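Transcriptional regulator ComR (PDB 6HU8) is a competence regulator of the RNPP family that probably binds DNA through its helix-turn-helix domain and responds to a signalling peptide through its tetratricopeptide-like helices. Local coordinates at residues E80-L85 with S159-L164. Sequence-based numbering, arbitrary orientation.
Sequences EMKNRL and STNDLL
Lys-82 of helix 76-87 and Asn-161 in the first turn of helix 160-173 make the one hydrogen bond between segments 80-85 and 159-164, NZ of Lys-82 giving to OD1 of Asn-161 at 2.6 Å. The lysine spans the distance between the two helices. Its CG stands anti to the backbone N (chi1 -179°) and the chain is fully extended beyond CG, which carries the ammonium straight out from its helix to the amide. The CA-CB bond of Asn-161 does not aim at 80-85; with CG beside its own backbone N, the end of the side chain swings nearer and puts OD1 before the ammonium. NZ reaches that oxygen at a C=O...N angle of 122°, tilted 21° from the carbonyl plane, and CE of Lys-82 follows behind, 3.4 Å from OD1 of Asn-161. Both helices belong to the all-helical tetratricopeptide-like region of ComR, and helix 117-131 adds Glu-119 and Thr-122 to the polar cluster. OE1 of Glu-119 forms a salt bridge with NZ of Lys-82, and OE2 accepts a hydrogen bond from ND2 of Asn-161, which helps to fix the rotation of the asparagine amide; Thr-122 adds a weak hydrogen bond to OD1. The buried lysine is thus held by a carboxylate and an amide oxygen, surroundings that would probably favour its charged form. Thr-160 and Leu-164 point toward helix 76-87 beside the polar bridge but do not touch 80-85; both instead meet Ile-86, one residue further along. A capping box starts helix 160-173, with Ser-159 at the N-cap: Asp-162 N donates to Ser-159 OG at 3.1 Å, and Ser-159 N returns a bond to Asp-162 OD2 at 2.9 Å, meeting the carboxylate from above its plane.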
ATOM      1  N   GLU A  80      11.595  11.993  -5.171  1.00 47.03           N
ATOM      2  CA  GLU A  80      12.577  11.185  -5.893  1.00 46.34           C
ATOM      3  C   GLU A  80      13.034  10.010  -5.046  1.00 45.38           C
ATOM      4  O   GLU A  80      13.155   8.888  -5.541  1.00 44.78           O
ATOM      5  CB  GLU A  80      13.790  12.030  -6.304  1.00 47.82           C
ATOM      6  CG  GLU A  80      13.477  13.114  -7.320  1.00 53.08           C
ATOM      7  CD  GLU A  80      14.604  14.139  -7.449  1.00 59.16           C
ATOM      8  OE1 GLU A  80      15.769  13.786  -7.150  1.00 61.70           O
ATOM      9  OE2 GLU A  80      14.319  15.297  -7.828  1.00 54.61           O
ATOM     10  N   MET A  81      13.285  10.270  -3.766  1.00 42.46           N
ATOM     11  CA  MET A  81      13.736   9.214  -2.862  1.00 45.65           C
ATOM     12  C   MET A  81      12.616   8.233  -2.529  1.00 48.16           C
ATOM     13  O   MET A  81      12.860   7.029  -2.401  1.00 48.37           O
ATOM     14  CB  MET A  81      14.303   9.813  -1.581  1.00 48.45           C
ATOM     15  CG  MET A  81      15.552  10.639  -1.811  1.00 48.10           C
ATOM     16  SD  MET A  81      16.158  11.400  -0.301  1.00 56.41           S
ATOM     17  CE  MET A  81      16.636   9.961   0.647  1.00 49.51           C
ATOM     18  N   LYS A  82      11.392   8.740  -2.394  1.00 43.57           N
ATOM     19  CA  LYS A  82      10.232   7.867  -2.222  1.00 44.30           C
ATOM     20  C   LYS A  82      10.063   6.980  -3.445  1.00 45.37           C
ATOM     21  O   LYS A  82       9.837   5.767  -3.325  1.00 42.48           O
ATOM     22  CB  LYS A  82       8.953   8.673  -1.974  1.00 44.20           C
ATOM     23  CG  LYS A  82       7.690   7.820  -1.757  1.00 40.53           C
ATOM     24  CD  LYS A  82       6.424   8.709  -1.628  1.00 42.00           C
ATOM     25  CE  LYS A  82       5.133   7.889  -1.456  1.00 47.38           C
ATOM     26  NZ  LYS A  82       3.893   8.749  -1.467  1.00 40.72           N
ATOM     27  N   ASN A  83      10.187   7.578  -4.622  1.00 42.88           N
ATOM     28  CA  ASN A  83      10.081   6.810  -5.857  1.00 47.28           C
ATOM     29  C   ASN A  83      11.141   5.708  -5.920  1.00 46.06           C
ATOM     30  O   ASN A  83      10.818   4.558  -6.201  1.00 48.44           O
ATOM     31  CB  ASN A  83      10.189   7.736  -7.078  1.00 54.33           C
ATOM     32  CG  ASN A  83       9.886   7.020  -8.394  1.00 53.41           C
ATOM     33  OD1 ASN A  83       8.769   6.561  -8.617  1.00 49.61           O
ATOM     34  ND2 ASN A  83      10.880   6.945  -9.278  1.00 53.45           N
ATOM     35  N   ARG A  84      12.398   6.052  -5.645  1.00 47.56           N
ATOM     36  CA  ARG A  84      13.470   5.053  -5.648  1.00 50.47           C
ATOM     37  C   ARG A  84      13.206   3.940  -4.632  1.00 49.75           C
ATOM     38  O   ARG A  84      13.376   2.754  -4.942  1.00 51.20           O
ATOM     39  CB  ARG A  84      14.826   5.706  -5.362  1.00 51.23           C
ATOM     40  CG  ARG A  84      15.414   6.462  -6.547  1.00 55.85           C
ATOM     41  CD  ARG A  84      16.735   7.132  -6.187  1.00 54.03           C
ATOM     42  NE  ARG A  84      16.825   8.471  -6.764  1.00 57.62           N
ATOM     43  CZ  ARG A  84      17.027   9.575  -6.052  1.00 57.60           C
ATOM     44  NH1 ARG A  84      17.084  10.763  -6.649  1.00 62.24           N
ATOM     45  NH2 ARG A  84      17.173   9.494  -4.737  1.00 59.96           N
ATOM     46  N   LEU A  85      12.785   4.336  -3.431  1.00 47.00           N
ATOM     47  CA  LEU A  85      12.439   3.410  -2.344  1.00 48.44           C
ATOM     48  C   LEU A  85      11.370   2.377  -2.727  1.00 46.81           C
ATOM     49  O   LEU A  85      11.547   1.178  -2.514  1.00 50.99           O
ATOM     50  CB  LEU A  85      11.962   4.210  -1.112  1.00 46.34           C
ATOM     51  CG  LEU A  85      11.131   3.452  -0.068  1.00 47.65           C
ATOM     52  CD1 LEU A  85      11.945   2.331   0.546  1.00 52.88           C
ATOM     53  CD2 LEU A  85      10.575   4.371   1.036  1.00 46.52           C
ATOM     54  N   SER A 159      -4.428   5.726  -5.449  1.00 37.18           N
ATOM     55  CA  SER A 159      -3.089   6.265  -5.613  1.00 40.32           C
ATOM     56  C   SER A 159      -2.060   5.271  -5.093  1.00 41.44           C
ATOM     57  O   SER A 159      -2.415   4.242  -4.515  1.00 36.39           O
ATOM     58  CB  SER A 159      -2.941   7.583  -4.853  1.00 40.91           C
ATOM     59  OG  SER A 159      -3.140   7.364  -3.453  1.00 40.31           O
ATOM     60  N   THR A 160      -0.786   5.609  -5.240  1.00 37.42           N
ATOM     61  CA  THR A 160       0.267   4.766  -4.693  1.00 41.38           C
ATOM     62  C   THR A 160       0.124   4.678  -3.184  1.00 38.49           C
ATOM     63  O   THR A 160       0.160   3.569  -2.637  1.00 38.93           O
ATOM     64  CB  THR A 160       1.671   5.274  -5.061  1.00 39.50           C
ATOM     65  OG1 THR A 160       1.778   5.361  -6.480  1.00 41.49           O
ATOM     66  CG2 THR A 160       2.731   4.303  -4.556  1.00 42.36           C
ATOM     67  N   ASN A 161      -0.079   5.812  -2.502  1.00 37.93           N
ATOM     68  CA  ASN A 161      -0.305   5.756  -1.056  1.00 36.46           C
ATOM     69  C   ASN A 161      -1.517   4.886  -0.710  1.00 35.38           C
ATOM     70  O   ASN A 161      -1.473   4.117   0.257  1.00 35.87           O
ATOM     71  CB  ASN A 161      -0.505   7.159  -0.436  1.00 38.46           C
ATOM     72  CG  ASN A 161       0.768   7.973  -0.407  1.00 38.69           C
ATOM     73  OD1 ASN A 161       1.870   7.439  -0.563  1.00 39.82           O
ATOM     74  ND2 ASN A 161       0.626   9.275  -0.198  1.00 37.50           N
ATOM     75  N   ASP A 162      -2.596   5.015  -1.481  1.00 32.58           N
ATOM     76  CA  ASP A 162      -3.784   4.171  -1.263  1.00 38.05           C
ATOM     77  C   ASP A 162      -3.432   2.682  -1.356  1.00 38.60           C
ATOM     78  O   ASP A 162      -3.862   1.865  -0.524  1.00 36.84           O
ATOM     79  CB  ASP A 162      -4.882   4.473  -2.288  1.00 37.94           C
ATOM     80  CG  ASP A 162      -5.481   5.852  -2.127  1.00 41.51           C
ATOM     81  OD1 ASP A 162      -5.381   6.433  -1.022  1.00 40.67           O
ATOM     82  OD2 ASP A 162      -6.064   6.345  -3.121  1.00 41.34           O
ATOM     83  N   LEU A 163      -2.656   2.338  -2.387  1.00 36.62           N
ATOM     84  CA  LEU A 163      -2.232   0.956  -2.611  1.00 38.01           C
ATOM     85  C   LEU A 163      -1.413   0.443  -1.446  1.00 37.07           C
ATOM     86  O   LEU A 163      -1.493  -0.735  -1.101  1.00 36.74           O
ATOM     87  CB  LEU A 163      -1.427   0.830  -3.906  1.00 37.36           C
ATOM     88  CG  LEU A 163      -2.230   1.005  -5.195  1.00 38.47           C
ATOM     89  CD1 LEU A 163      -1.325   0.770  -6.376  1.00 39.65           C
ATOM     90  CD2 LEU A 163      -3.422   0.065  -5.251  1.00 43.02           C
ATOM     91  N   LEU A 164      -0.643   1.325  -0.815  1.00 34.57           N
ATOM     92  CA  LEU A 164       0.169   0.897   0.314  1.00 32.83           C
ATOM     93  C   LEU A 164      -0.685   0.727   1.582  1.00 37.00           C
ATOM     94  O   LEU A 164      -0.432  -0.170   2.380  1.00 35.57           O
ATOM     95  CB  LEU A 164       1.323   1.875   0.540  1.00 36.67           C
ATOM     96  CG  LEU A 164       2.354   1.816  -0.601  1.00 41.40           C
ATOM     97  CD1 LEU A 164       3.421   2.887  -0.453  1.00 46.76           C
ATOM     98  CD2 LEU A 164       3.000   0.455  -0.688  1.00 37.37           C
TER